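Local coordinates for protein N-glycosylase/DNA lyase (Methanocaldococcus jannaschii, PDB 3FHF) that is an archaeal, mainly helical DNA glycosylase/lyase of the helix-hairpin-helix clan, a single chain in its assembly, at residues K34-K37 / N38-N41; E15-K18 / N19-I22. One frame throughout, in Å; residues are numbered along the deposited sequence.

Contact 1: residues K34-K37 / N38-N41; sequences KSFK and NKSN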
# COMPACT_ATOMS: atom_id res chain seq x y z
N LYS A 34 11.39 -1.30 -6.15
CA LYS A 34 12.64 -1.97 -5.80
C LYS A 34 13.82 -1.01 -5.75
O LYS A 34 14.78 -1.24 -5.02
CB LYS A 34 12.95 -3.07 -6.81
CG LYS A 34 12.04 -4.27 -6.75
CD LYS A 34 12.31 -5.11 -5.52
CE LYS A 34 11.43 -6.35 -5.49
NZ LYS A 34 11.83 -7.25 -4.38
N SER A 35 13.76 0.06 -6.54
CA SER A 35 14.85 1.02 -6.56
C SER A 35 15.04 1.73 -5.21
O SER A 35 16.09 2.32 -4.96
CB SER A 35 14.65 2.05 -7.68
OG SER A 35 13.67 3.03 -7.35
N PHE A 36 14.04 1.65 -4.33
CA PHE A 36 14.17 2.28 -3.02
C PHE A 36 15.31 1.69 -2.20
O PHE A 36 15.77 2.30 -1.24
CB PHE A 36 12.85 2.19 -2.25
CG PHE A 36 11.92 3.33 -2.53
CD1 PHE A 36 11.89 4.44 -1.69
CD2 PHE A 36 11.14 3.34 -3.68
CE1 PHE A 36 11.09 5.54 -1.99
CE2 PHE A 36 10.34 4.43 -3.99
CZ PHE A 36 10.31 5.54 -3.15
N LYS A 37 15.77 0.51 -2.59
CA LYS A 37 16.87 -0.11 -1.86
C LYS A 37 18.09 0.82 -1.96
O LYS A 37 18.96 0.82 -1.10
CB LYS A 37 17.21 -1.48 -2.44
CG LYS A 37 17.97 -2.39 -1.48
CD LYS A 37 19.38 -1.90 -1.24
CE LYS A 37 19.97 -2.44 0.05
NZ LYS A 37 19.35 -1.79 1.23
N ASN A 38 18.12 1.64 -3.01
CA ASN A 38 19.23 2.56 -3.22
C ASN A 38 18.94 4.00 -2.80
O ASN A 38 19.83 4.85 -2.81
CB ASN A 38 19.66 2.55 -4.69
CG ASN A 38 20.07 1.17 -5.15
OD1 ASN A 38 20.90 0.52 -4.51
ND2 ASN A 38 19.50 0.72 -6.26
N LYS A 39 17.69 4.28 -2.42
CA LYS A 39 17.32 5.63 -2.02
C LYS A 39 17.63 5.89 -0.54
O LYS A 39 17.82 4.96 0.23
CB LYS A 39 15.83 5.87 -2.30
CG LYS A 39 15.51 5.96 -3.79
CD LYS A 39 14.03 6.22 -4.03
CE LYS A 39 13.73 6.45 -5.51
NZ LYS A 39 14.28 5.36 -6.35
N SER A 40 17.68 7.16 -0.17
CA SER A 40 18.01 7.56 1.20
C SER A 40 16.87 7.48 2.21
O SER A 40 15.70 7.32 1.85
CB SER A 40 18.51 9.00 1.20
OG SER A 40 17.43 9.89 0.98
N ASN A 41 17.23 7.59 3.49
CA ASN A 41 16.26 7.56 4.58
C ASN A 41 15.20 8.61 4.34
O ASN A 41 14.02 8.38 4.60
CB ASN A 41 16.94 7.88 5.92
CG ASN A 41 17.51 6.65 6.60
OD1 ASN A 41 16.77 5.75 7.00
ND2 ASN A 41 18.82 6.62 6.74
O HOH W 1 17.44 4.34 -6.82
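Lys39 folds back over Phe36 and reaches Ser35, closing the turn that joins helix 22-34 to helix 41-54. Two backbone hydrogen bonds shape this turn. Asn38 N donates to Ser35 O (2.9 Å), and Lys39 N donates to Phe36 O (3.0 Å). The indole NE1 of Trp44 is a further partner of Phe36 O.

The apolar part of the contact is a CH-pi interaction. Lys39 CD sits over the centre of the Phe36 ring, 3.6 Å from the centroid. The Lys39 chain is extended as far as CE and bends only at chi4 (52°), which turns NZ toward Ser35. Lys39 NZ remains over the same face, 4.8 Å from the centroid of the Phe36 ring, in a cation-pi contact. Trp44 also packs edge-to-face with Phe36.

Lys39 NZ donates to Ser35 OG at 2.6 Å. The hydroxyl also bonds Glu32 O in the preceding helix. A water donates to Ser35 O and weakly accepts from Lys39 NZ.

One lysine thus serves two chemistries. Its CD methylene packs on an aromatic face. Its ammonium group bonds the Ser35 hydroxyl, and the ring face and a weakly bound water probably help to stabilise its charge.

Contact 2: residues E15-K18 / N19-I22; sequences EELK and NSEI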
# COMPACT_ATOMS: atom_id res chain seq x y z
N GLU A 15 -3.85 -14.17 -16.45
CA GLU A 15 -2.86 -14.80 -17.32
C GLU A 15 -2.88 -14.08 -18.67
O GLU A 15 -1.85 -13.98 -19.35
CB GLU A 15 -3.20 -16.28 -17.54
CG GLU A 15 -3.03 -17.15 -16.29
CD GLU A 15 -1.58 -17.30 -15.86
OE1 GLU A 15 -0.68 -16.81 -16.57
OE2 GLU A 15 -1.34 -17.93 -14.80
N GLU A 16 -4.04 -13.57 -19.04
CA GLU A 16 -4.18 -12.83 -20.29
C GLU A 16 -3.40 -11.51 -20.19
O GLU A 16 -2.70 -11.11 -21.12
CB GLU A 16 -5.65 -12.55 -20.56
CG GLU A 16 -6.10 -12.92 -21.96
CD GLU A 16 -7.58 -13.23 -22.04
OE1 GLU A 16 -8.40 -12.32 -21.80
OE2 GLU A 16 -7.92 -14.40 -22.32
N LEU A 17 -3.52 -10.85 -19.04
CA LEU A 17 -2.82 -9.59 -18.84
C LEU A 17 -1.31 -9.80 -18.82
O LEU A 17 -0.54 -8.98 -19.34
CB LEU A 17 -3.28 -8.94 -17.53
CG LEU A 17 -4.72 -8.43 -17.49
CD1 LEU A 17 -5.02 -7.87 -16.10
CD2 LEU A 17 -4.93 -7.36 -18.56
N LYS A 18 -0.88 -10.91 -18.22
CA LYS A 18 0.54 -11.24 -18.16
C LYS A 18 1.11 -11.45 -19.56
O LYS A 18 2.31 -11.28 -19.79
CB LYS A 18 0.77 -12.48 -17.31
CG LYS A 18 0.64 -12.24 -15.80
CD LYS A 18 0.67 -13.54 -15.01
CE LYS A 18 1.91 -14.37 -15.35
NZ LYS A 18 1.81 -15.75 -14.80
N ASN A 19 0.24 -11.81 -20.50
CA ASN A 19 0.65 -12.02 -21.89
C ASN A 19 0.36 -10.80 -22.76
O ASN A 19 0.19 -10.91 -23.97
CB ASN A 19 -0.07 -13.24 -22.49
CG ASN A 19 0.42 -14.55 -21.91
OD1 ASN A 19 1.62 -14.83 -21.94
ND2 ASN A 19 -0.50 -15.36 -21.40
N SER A 20 0.30 -9.63 -22.13
CA SER A 20 0.03 -8.38 -22.84
C SER A 20 1.09 -7.35 -22.48
O SER A 20 1.97 -7.62 -21.66
CB SER A 20 -1.34 -7.85 -22.47
OG SER A 20 -1.35 -7.33 -21.15
N GLU A 21 1.00 -6.16 -23.07
CA GLU A 21 1.96 -5.09 -22.78
C GLU A 21 1.75 -4.57 -21.36
O GLU A 21 2.62 -3.90 -20.80
CB GLU A 21 1.81 -3.95 -23.79
CG GLU A 21 0.52 -3.98 -24.59
CD GLU A 21 0.59 -3.14 -25.87
OE1 GLU A 21 1.49 -3.40 -26.70
OE2 GLU A 21 -0.25 -2.23 -26.04
N ILE A 22 0.61 -4.90 -20.77
CA ILE A 22 0.31 -4.47 -19.42
C ILE A 22 1.37 -5.03 -18.47
O ILE A 22 1.72 -4.39 -17.47
CB ILE A 22 -1.08 -4.97 -18.97
CG1 ILE A 22 -2.15 -4.41 -19.91
CG2 ILE A 22 -1.35 -4.55 -17.54
CD1 ILE A 22 -2.13 -2.90 -20.06
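Ser20 turns its hydroxyl back onto the carbonyl of Leu17, where helix 5-18 gives way to the loop before helix 22-34. Ser20 OG donates to Leu17 O at 2.6 Å, tilted 18° from the carbonyl plane. Ser20 N also donates to Leu17 O, at 3.0 Å. One carbonyl therefore takes two bonds from one residue. The torsion of Ser20 allows this: OG lies between the backbone N and the carbonyl carbon (chi1 72°).

The same hydroxyl also faces forward along the chain. Ser20 OG accepts from Ile22 N at 3.1 Å. A serine oxygen bonded to the NH two residues on makes an ST turn, and here the bond caps the turn that leads into helix 22-34. The remaining backbone bonds are poorer. Asn19 N is shared between Glu15 O and Glu16 O, and both of these bonds are weak.

The charged pair lies within 15-18, three residues apart. Lys18 NZ meets Glu15 OE1 at 3.2 Å in a salt bridge, on the syn side of the carboxylate. The lysine chain bends at chi3 (54°) on its way there. The main polar partner of Lys18 NZ is Val193 O, in the loop before helix 197-209, and the salt bridge adds to that bond.

The apolar contact is loose. Leu17 CD2 lies 4.3 Å from Ile22 CG1. Both side chains also touch Tyr206 of helix 197-209, and Leu17 reaches Leu207 as well. This ties the corner to the C-terminal helix.

Ser20 OG donates one bond and accepts another. A single hydroxyl thus links a carbonyl near the end of helix 5-18 to an NH at the start of the next helix.

How the contacts relate
Both contacts are local turns at the surface, and both adjoin helix 22-34. Contact 2 leads into this helix from helix 5-18. Contact 1 leads out of it toward helix 41-54. Their centres are 28 Å apart and their nearest atoms about 15 Å, so they do not touch. In each a serine hydroxyl has two partners. At 15-22 it bridges backbone groups near the ends of two helices, and the salt bridge stays within 15-18. At 34-41 it joins a helix carbonyl to a lysine amine of the loop, whose chain also lies on an aromatic ring. Contact 2 leans on helix 197-209, through buried Leu17. Contact 1 has no buried residue and packs on Trp44.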